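Local coordinates for Rab3 interacting molecule variant 2 (PDB 4TS6), which probably acts as a presynaptic active-zone scaffold in neurotransmitter release, of which this is the C2A domain, at residues V27-A32 with Q77-S82. Residues are numbered along the deposited sequence; the frame is centred on the assembly and turned at random.
Sequences VTLVCA and QTFVYS
Both aromatic rings of 77-82 are met at their edges by methyls: Leu29 CD1 comes near the plane of the Phe79 ring, 4.4 Å from Phe79 CE2, and Val27 CG2 sits 4.3 Å from Tyr81 CD2. With CG1 anti to the backbone N (chi1 -179°), Val27 places CG2 against Tyr81. Arg62 adds a cation-pi contact to the Tyr81 ring, whose hydroxyl is hydrogen-bonded to Ser60 O.

Behind these side chains, four backbone hydrogen bonds pair the antiparallel strands. Val27 and Phe79 form a hydrogen-bonded pair, Val27 N to Phe79 O at 2.9 Å, nearly straight (172° at the hydrogen), and Phe79 N to Val27 O at 2.7 Å; in the next, Leu29 N to Gln77 O is more bent (150°). The non-hydrogen-bonded pair between them, Thr28 and Thr78, faces the other way; the side chains cross at a slant and share a hydrogen bond, Thr28 OG1 to Thr78 OG1 at 2.7 Å. With a valine at Thr28, the Thr78 hydroxyl would probably lose this mate and face a methyl.

In this C2 beta-sandwich strand 74-81 borders its sheet, strand 24-33 lies between it and strand 11-19, and Leu29 and Tyr81 pack across the core onto strand 46-53 of the facing sheet.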
ATOM      1  N   VAL A  27       4.975   2.898   7.644  1.00 28.19           N
ATOM      2  CA  VAL A  27       4.731   2.262   6.352  1.00 25.28           C
ATOM      3  C   VAL A  27       5.104   3.229   5.243  1.00 25.85           C
ATOM      4  O   VAL A  27       4.547   4.328   5.168  1.00 22.86           O
ATOM      5  CB  VAL A  27       3.235   1.886   6.200  1.00 25.76           C
ATOM      6  CG1 VAL A  27       2.978   1.188   4.862  1.00 28.55           C
ATOM      7  CG2 VAL A  27       2.805   0.986   7.338  1.00 28.29           C
ATOM      8  N   THR A  28       6.046   2.839   4.387  1.00 22.93           N
ATOM      9  CA  THR A  28       6.414   3.687   3.246  1.00 23.54           C
ATOM     10  C   THR A  28       6.111   2.974   1.934  1.00 22.50           C
ATOM     11  O   THR A  28       6.626   1.883   1.678  1.00 26.55           O
ATOM     12  CB  THR A  28       7.896   4.143   3.291  1.00 33.42           C
ATOM     13  OG1 THR A  28       8.154   4.826   4.528  1.00 28.70           O
ATOM     14  CG2 THR A  28       8.203   5.087   2.123  1.00 30.73           C
ATOM     15  N   LEU A  29       5.255   3.589   1.115  1.00 22.84           N
ATOM     16  CA  LEU A  29       5.021   3.103  -0.235  1.00 22.16           C
ATOM     17  C   LEU A  29       5.959   3.843  -1.168  1.00 23.57           C
ATOM     18  O   LEU A  29       5.768   5.027  -1.451  1.00 26.99           O
ATOM     19  CB  LEU A  29       3.584   3.358  -0.665  1.00 26.72           C
ATOM     20  CG  LEU A  29       2.559   2.344  -0.179  1.00 35.60           C
ATOM     21  CD1 LEU A  29       2.440   2.325   1.329  1.00 41.66           C
ATOM     22  CD2 LEU A  29       1.246   2.705  -0.774  1.00 38.76           C
ATOM     23  N   VAL A  30       6.980   3.153  -1.645  1.00 27.01           N
ATOM     24  CA  VAL A  30       7.998   3.806  -2.452  1.00 31.07           C
ATOM     25  C   VAL A  30       7.477   4.011  -3.859  1.00 30.14           C
ATOM     26  O   VAL A  30       7.345   5.147  -4.326  1.00 36.97           O
ATOM     27  CB  VAL A  30       9.281   2.983  -2.481  1.00 29.94           C
ATOM     28  CG1 VAL A  30      10.361   3.692  -3.279  1.00 32.57           C
ATOM     29  CG2 VAL A  30       9.747   2.724  -1.058  1.00 37.57           C
ATOM     30  N   CYS A  31       7.159   2.904  -4.522  1.00 26.66           N
ATOM     31  CA  CYS A  31       6.728   2.945  -5.913  1.00 26.38           C
ATOM     32  C   CYS A  31       6.094   1.621  -6.269  1.00 29.87           C
ATOM     33  O   CYS A  31       6.065   0.695  -5.451  1.00 34.74           O
ATOM     34  CB  CYS A  31       7.931   3.178  -6.830  1.00 30.87           C
ATOM     35  SG  CYS A  31       9.026   1.744  -6.975  1.00 40.28           S
ATOM     36  N   ALA A  32       5.590   1.537  -7.496  1.00 26.03           N
ATOM     37  CA  ALA A  32       5.097   0.287  -8.052  1.00 27.41           C
ATOM     38  C   ALA A  32       5.635   0.228  -9.455  1.00 33.08           C
ATOM     39  O   ALA A  32       5.941   1.262 -10.033  1.00 36.61           O
ATOM     40  CB  ALA A  32       3.571   0.266  -8.070  1.00 26.24           C
ATOM     41  N   GLN A  77       5.836   7.881  -0.241  1.00 28.41           N
ATOM     42  CA  GLN A  77       4.892   8.363   0.771  1.00 29.12           C
ATOM     43  C   GLN A  77       4.922   7.521   2.045  1.00 26.96           C
ATOM     44  O   GLN A  77       4.767   6.299   1.986  1.00 22.88           O
ATOM     45  CB  GLN A  77       3.478   8.331   0.190  1.00 33.33           C
ATOM     46  CG  GLN A  77       2.488   9.225   0.901  1.00 40.69           C
ATOM     47  CD  GLN A  77       1.824  10.247  -0.028  1.00 50.94           C
ATOM     48  OE1 GLN A  77       1.705  10.051  -1.255  1.00 40.22           O
ATOM     49  NE2 GLN A  77       1.378  11.346   0.562  1.00 61.60           N
ATOM     50  N   THR A  78       5.107   8.173   3.192  1.00 29.94           N
ATOM     51  CA  THR A  78       5.181   7.471   4.478  1.00 28.98           C
ATOM     52  C   THR A  78       3.918   7.703   5.301  1.00 28.62           C
ATOM     53  O   THR A  78       3.414   8.825   5.376  1.00 27.14           O
ATOM     54  CB  THR A  78       6.425   7.902   5.268  1.00 32.23           C
ATOM     55  OG1 THR A  78       7.595   7.445   4.578  1.00 29.08           O
ATOM     56  CG2 THR A  78       6.421   7.319   6.679  1.00 31.10           C
ATOM     57  N   PHE A  79       3.383   6.631   5.881  1.00 25.88           N
ATOM     58  CA  PHE A  79       2.214   6.734   6.750  1.00 23.91           C
ATOM     59  C   PHE A  79       2.582   6.173   8.113  1.00 29.37           C
ATOM     60  O   PHE A  79       3.441   5.300   8.218  1.00 24.86           O
ATOM     61  CB  PHE A  79       1.040   5.943   6.171  1.00 25.12           C
ATOM     62  CG  PHE A  79       0.609   6.407   4.797  1.00 24.68           C
ATOM     63  CD1 PHE A  79       0.127   7.695   4.603  1.00 25.00           C
ATOM     64  CD2 PHE A  79       0.669   5.545   3.713  1.00 27.95           C
ATOM     65  CE1 PHE A  79      -0.273   8.125   3.332  1.00 23.09           C
ATOM     66  CE2 PHE A  79       0.268   5.961   2.447  1.00 31.94           C
ATOM     67  CZ  PHE A  79      -0.205   7.257   2.260  1.00 24.37           C
ATOM     68  N   VAL A  80       1.934   6.672   9.157  1.00 25.15           N
ATOM     69  CA  VAL A  80       2.252   6.231  10.513  1.00 24.69           C
ATOM     70  C   VAL A  80       0.982   5.753  11.215  1.00 29.18           C
ATOM     71  O   VAL A  80      -0.060   6.403  11.120  1.00 31.64           O
ATOM     72  CB  VAL A  80       2.908   7.369  11.327  1.00 36.01           C
ATOM     73  CG1 VAL A  80       3.126   6.942  12.761  1.00 30.96           C
ATOM     74  CG2 VAL A  80       4.229   7.763  10.703  1.00 38.12           C
ATOM     75  N   TYR A  81       1.063   4.602  11.878  1.00 21.63           N
ATOM     76  CA  TYR A  81      -0.030   4.105  12.711  1.00 23.99           C
ATOM     77  C   TYR A  81       0.445   4.118  14.149  1.00 23.45           C
ATOM     78  O   TYR A  81       1.437   3.475  14.459  1.00 23.26           O
ATOM     79  CB  TYR A  81      -0.393   2.677  12.316  1.00 26.93           C
ATOM     80  CG  TYR A  81      -1.116   2.588  10.995  1.00 30.35           C
ATOM     81  CD1 TYR A  81      -2.469   2.895  10.906  1.00 24.19           C
ATOM     82  CD2 TYR A  81      -0.455   2.197   9.840  1.00 22.09           C
ATOM     83  CE1 TYR A  81      -3.151   2.819   9.695  1.00 29.54           C
ATOM     84  CE2 TYR A  81      -1.133   2.116   8.611  1.00 24.28           C
ATOM     85  CZ  TYR A  81      -2.480   2.434   8.556  1.00 22.29           C
ATOM     86  OH  TYR A  81      -3.172   2.356   7.363  1.00 22.14           O
ATOM     87  N   SER A  82      -0.269   4.823  15.019  1.00 22.53           N
ATOM     88  CA  SER A  82       0.186   5.064  16.387  1.00 26.24           C
ATOM     89  C   SER A  82      -0.518   4.204  17.432  1.00 26.30           C
ATOM     90  O   SER A  82      -1.503   3.524  17.135  1.00 24.99           O
ATOM     91  CB  SER A  82      -0.010   6.545  16.727  1.00 26.72           C
ATOM     92  OG  SER A  82       0.633   7.356  15.764  1.00 36.88           O
TER